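Local coordinates for type III effector NopAA (Sinorhizobium fredii USDA 257, PDB 6SDU), which hydrolyses xyloglucan as a glycoside hydrolase family 12 enzyme and is a type III effector of a symbiotic rhizobium, at residues 129-140 with 163-174. Residues are numbered along the deposited sequence; the frame is centred on the assembly and turned at random.
Sequences SDGSGNVKPISY and NVFEGEGPDGHK
Tyr140 OH is gripped from two sides: it donates to Glu168 OE1 at 2.7 Å, on the anti lone pair of that carboxylate, and accepts from Lys174 NZ at 3.0 Å. This joins the long loop after strand 117-125 to both arms of the hairpin formed by strands 160-168 and 174-180, at the cleft side of the family 12 β-sandwich (jelly roll). Two kinks in the middle of the Lys174 chain (chi2 67°) bring NZ to the ring edge, where it also forms a salt bridge with Glu166 OE1, so one ammonium ties phenol and carboxylate together. The Tyr140 ring lies with one face on Gly167, whose CA sits 4.0 Å from the ring centroid in a CH-pi contact. Tyr140 N donates to Glu166 O at 3.0 Å, in the carbonyl plane. Beside it, water 2 links Ser139 OG to Glu166 N; the same hydroxyl bonds to His141 O.

Further along, Pro137 CG presses on the face of Phe165, 3.4 Å from the centroid and 11° off the normal. The CB of Phe165 already points at the loop, and with chi1 at -61° the ring continues that way, its edge meeting Ser129 O. Ile138 CG2 rests on Gly167 CA at 3.6 Å. Lys136, Pro137 and Ile138 also touch the bound glucose, so the strand backs a wall of the sugar pocket. At the far end Asn163 ND2 reaches Ser129 O at 2.7 Å, nearly straight at hydrogen but well above the carbonyl plane, while Asn163 OD1 accepts from Asn154 N.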
loop_
_atom_site.group_PDB
_atom_site.type_symbol
_atom_site.label_atom_id
_atom_site.label_comp_id
_atom_site.label_asym_id
_atom_site.label_seq_id
_atom_site.Cartn_x
_atom_site.Cartn_y
_atom_site.Cartn_z
ATOM N N SER A 129 9.209 10.637 -5.802
ATOM C CA SER A 129 8.025 10.556 -6.664
ATOM C C SER A 129 8.369 10.409 -8.141
ATOM O O SER A 129 7.501 9.998 -8.919
ATOM C CB SER A 129 7.123 11.781 -6.470
ATOM O OG SER A 129 7.752 12.968 -6.918
ATOM N N ASP A 130 9.593 10.755 -8.560
ATOM C CA ASP A 130 9.992 10.619 -9.962
ATOM C C ASP A 130 10.419 9.196 -10.348
ATOM O O ASP A 130 10.872 8.994 -11.486
ATOM C CB ASP A 130 11.129 11.610 -10.284
ATOM C CG ASP A 130 12.421 11.315 -9.529
ATOM O OD1 ASP A 130 12.516 10.285 -8.822
ATOM O OD2 ASP A 130 13.358 12.131 -9.639
ATOM N N GLY A 131 10.313 8.228 -9.430
ATOM C CA GLY A 131 10.684 6.837 -9.656
ATOM C C GLY A 131 12.094 6.428 -9.251
ATOM O O GLY A 131 12.487 5.279 -9.497
ATOM N N SER A 132 12.864 7.311 -8.625
ATOM C CA SER A 132 14.213 6.995 -8.176
ATOM C C SER A 132 14.225 6.841 -6.659
ATOM O O SER A 132 13.246 7.158 -5.975
ATOM C CB SER A 132 15.206 8.076 -8.622
ATOM O OG SER A 132 14.923 9.305 -7.975
ATOM N N GLY A 133 15.316 6.276 -6.144
ATOM C CA GLY A 133 15.506 6.097 -4.719
ATOM C C GLY A 133 15.806 4.649 -4.393
ATOM O O GLY A 133 15.888 3.792 -5.270
ATOM N N ASN A 134 15.981 4.380 -3.090
ATOM C CA ASN A 134 16.239 3.010 -2.658
ATOM C C ASN A 134 15.000 2.115 -2.727
ATOM O O ASN A 134 15.111 0.920 -2.433
ATOM C CB ASN A 134 16.882 2.992 -1.255
ATOM C CG ASN A 134 15.962 3.545 -0.159
ATOM O OD1 ASN A 134 14.803 3.890 -0.409
ATOM N ND2 ASN A 134 16.476 3.587 1.074
ATOM N N VAL A 135 13.801 2.673 -2.937
ATOM C CA VAL A 135 12.624 1.885 -3.319
ATOM C C VAL A 135 12.088 2.492 -4.600
ATOM O O VAL A 135 12.233 3.701 -4.815
ATOM C CB VAL A 135 11.502 1.832 -2.258
ATOM C CG1 VAL A 135 11.855 0.883 -1.135
ATOM C CG2 VAL A 135 11.164 3.238 -1.750
ATOM N N LYS A 136 11.542 1.652 -5.477
ATOM C CA LYS A 136 10.995 2.104 -6.754
ATOM C C LYS A 136 9.680 1.397 -7.043
ATOM O O LYS A 136 9.476 0.251 -6.622
ATOM C CB LYS A 136 11.980 1.858 -7.915
ATOM C CG LYS A 136 13.321 2.569 -7.769
ATOM C CD LYS A 136 14.333 2.057 -8.779
ATOM C CE LYS A 136 15.725 2.715 -8.588
ATOM N NZ LYS A 136 16.523 2.193 -7.434
ATOM N N PRO A 137 8.756 2.049 -7.735
ATOM C CA PRO A 137 7.508 1.366 -8.072
ATOM C C PRO A 137 7.732 0.304 -9.133
ATOM O O PRO A 137 8.653 0.383 -9.950
ATOM C CB PRO A 137 6.608 2.493 -8.596
ATOM C CG PRO A 137 7.572 3.560 -9.088
ATOM C CD PRO A 137 8.778 3.456 -8.191
ATOM N N ILE A 138 6.819 -0.673 -9.140
ATOM C CA ILE A 138 6.812 -1.694 -10.183
ATOM C C ILE A 138 6.628 -1.004 -11.520
ATOM O O ILE A 138 5.785 -0.105 -11.658
ATOM C CB ILE A 138 5.678 -2.697 -9.933
ATOM C CG1 ILE A 138 6.022 -3.652 -8.792
ATOM C CG2 ILE A 138 5.342 -3.463 -11.209
ATOM C CD1 ILE A 138 4.791 -4.352 -8.267
ATOM N N SER A 139 7.478 -1.351 -12.487
ATOM C CA SER A 139 7.496 -0.650 -13.760
ATOM C C SER A 139 8.075 -1.549 -14.844
ATOM O O SER A 139 9.020 -2.307 -14.598
ATOM C CB SER A 139 8.297 0.665 -13.654
ATOM O OG SER A 139 8.293 1.361 -14.891
ATOM N N TYR A 140 7.529 -1.401 -16.069
ATOM C CA TYR A 140 8.093 -2.076 -17.238
ATOM C C TYR A 140 9.426 -1.475 -17.636
ATOM O O TYR A 140 10.330 -2.198 -18.073
ATOM C CB TYR A 140 7.160 -1.948 -18.448
ATOM C CG TYR A 140 5.927 -2.808 -18.412
ATOM C CD1 TYR A 140 6.027 -4.183 -18.287
ATOM C CD2 TYR A 140 4.676 -2.245 -18.561
ATOM C CE1 TYR A 140 4.895 -4.974 -18.248
ATOM C CE2 TYR A 140 3.529 -3.030 -18.551
ATOM C CZ TYR A 140 3.645 -4.392 -18.394
ATOM O OH TYR A 140 2.508 -5.177 -18.354
ATOM N N ASN A 163 2.210 10.846 -9.288
ATOM C CA ASN A 163 2.908 10.318 -10.456
ATOM C C ASN A 163 2.488 8.860 -10.627
ATOM O O ASN A 163 2.411 8.121 -9.635
ATOM C CB ASN A 163 4.423 10.417 -10.295
ATOM C CG ASN A 163 4.939 11.823 -10.506
ATOM O OD1 ASN A 163 4.292 12.632 -11.174
ATOM N ND2 ASN A 163 6.114 12.124 -9.936
ATOM N N VAL A 164 2.149 8.472 -11.867
ATOM C CA VAL A 164 1.565 7.171 -12.177
ATOM C C VAL A 164 2.585 6.287 -12.881
ATOM O O VAL A 164 3.256 6.721 -13.828
ATOM C CB VAL A 164 0.290 7.334 -13.022
ATOM C CG1 VAL A 164 -0.386 5.971 -13.273
ATOM C CG2 VAL A 164 -0.652 8.262 -12.294
ATOM N N PHE A 165 2.681 5.031 -12.429
ATOM C CA PHE A 165 3.615 4.057 -12.967
ATOM C C PHE A 165 2.867 2.792 -13.371
ATOM O O PHE A 165 1.831 2.454 -12.784
ATOM C CB PHE A 165 4.689 3.720 -11.946
ATOM C CG PHE A 165 5.514 4.880 -11.551
ATOM C CD1 PHE A 165 5.066 5.766 -10.585
ATOM C CD2 PHE A 165 6.756 5.094 -12.151
ATOM C CE1 PHE A 165 5.843 6.863 -10.226
ATOM C CE2 PHE A 165 7.540 6.178 -11.794
ATOM C CZ PHE A 165 7.090 7.062 -10.827
ATOM N N GLU A 166 3.403 2.091 -14.380
ATOM C CA GLU A 166 2.772 0.884 -14.896
ATOM C C GLU A 166 3.760 -0.271 -15.003
ATOM O O GLU A 166 4.847 -0.117 -15.566
ATOM C CB GLU A 166 2.145 1.119 -16.268
ATOM C CG GLU A 166 1.396 -0.113 -16.799
ATOM C CD GLU A 166 1.000 0.006 -18.277
ATOM O OE1 GLU A 166 0.378 -0.943 -18.799
ATOM O OE2 GLU A 166 1.316 1.040 -18.908
ATOM N N GLY A 167 3.342 -1.435 -14.513
ATOM C CA GLY A 167 4.161 -2.619 -14.532
ATOM C C GLY A 167 3.313 -3.871 -14.434
ATOM O O GLY A 167 2.085 -3.824 -14.509
ATOM N N GLU A 168 4.004 -4.997 -14.326
ATOM C CA GLU A 168 3.426 -6.324 -14.242
ATOM C C GLU A 168 4.023 -7.092 -13.068
ATOM O O GLU A 168 5.230 -7.033 -12.855
ATOM C CB GLU A 168 3.722 -7.093 -15.536
ATOM C CG GLU A 168 2.888 -8.288 -15.719
ATOM C CD GLU A 168 2.888 -8.725 -17.164
ATOM O OE1 GLU A 168 2.592 -7.863 -18.032
ATOM O OE2 GLU A 168 3.196 -9.916 -17.414
ATOM N N GLY A 169 3.196 -7.873 -12.362
ATOM C CA GLY A 169 3.699 -8.766 -11.336
ATOM C C GLY A 169 4.169 -10.098 -11.928
ATOM O O GLY A 169 3.962 -10.387 -13.109
ATOM N N PRO A 170 4.747 -10.961 -11.084
ATOM C CA PRO A 170 5.296 -12.252 -11.566
ATOM C C PRO A 170 4.280 -13.209 -12.179
ATOM O O PRO A 170 4.674 -14.108 -12.934
ATOM C CB PRO A 170 5.918 -12.866 -10.297
ATOM C CG PRO A 170 6.050 -11.735 -9.331
ATOM C CD PRO A 170 4.955 -10.767 -9.644
ATOM N N ASP A 171 3.010 -13.119 -11.812
ATOM C CA ASP A 171 1.962 -13.931 -12.417
ATOM C C ASP A 171 1.239 -13.201 -13.544
ATOM O O ASP A 171 0.113 -13.577 -13.898
ATOM C CB ASP A 171 0.972 -14.372 -11.334
ATOM C CG ASP A 171 0.259 -13.192 -10.687
ATOM O OD1 ASP A 171 0.691 -12.047 -10.914
ATOM O OD2 ASP A 171 -0.700 -13.411 -9.915
ATOM N N GLY A 172 1.860 -12.161 -14.099
ATOM C CA GLY A 172 1.322 -11.380 -15.201
ATOM C C GLY A 172 0.203 -10.412 -14.864
ATOM O O GLY A 172 -0.333 -9.762 -15.776
ATOM N N HIS A 173 -0.112 -10.212 -13.592
ATOM C CA HIS A 173 -1.186 -9.297 -13.248
ATOM C C HIS A 173 -0.691 -7.848 -13.324
ATOM O O HIS A 173 0.475 -7.558 -13.033
ATOM C CB HIS A 173 -1.759 -9.659 -11.866
ATOM C CG HIS A 173 -1.060 -9.001 -10.719
ATOM N ND1 HIS A 173 0.028 -9.560 -10.084
ATOM C CD2 HIS A 173 -1.299 -7.826 -10.087
ATOM C CE1 HIS A 173 0.428 -8.756 -9.111
ATOM N NE2 HIS A 173 -0.366 -7.701 -9.089
ATOM N N LYS A 174 -1.573 -6.959 -13.787
ATOM C CA LYS A 174 -1.264 -5.542 -13.971
ATOM C C LYS A 174 -1.115 -4.792 -12.643
ATOM O O LYS A 174 -1.976 -4.877 -11.763
ATOM C CB LYS A 174 -2.375 -4.887 -14.790
ATOM C CG LYS A 174 -2.090 -3.451 -15.167
ATOM C CD LYS A 174 -0.917 -3.401 -16.133
ATOM C CE LYS A 174 -1.363 -3.702 -17.546
ATOM N NZ LYS A 174 -0.186 -3.884 -18.437
HETATM O O HOH W 1 6.979 -4.836 -14.525
HETATM O O HOH W 2 6.078 3.150 -14.892
#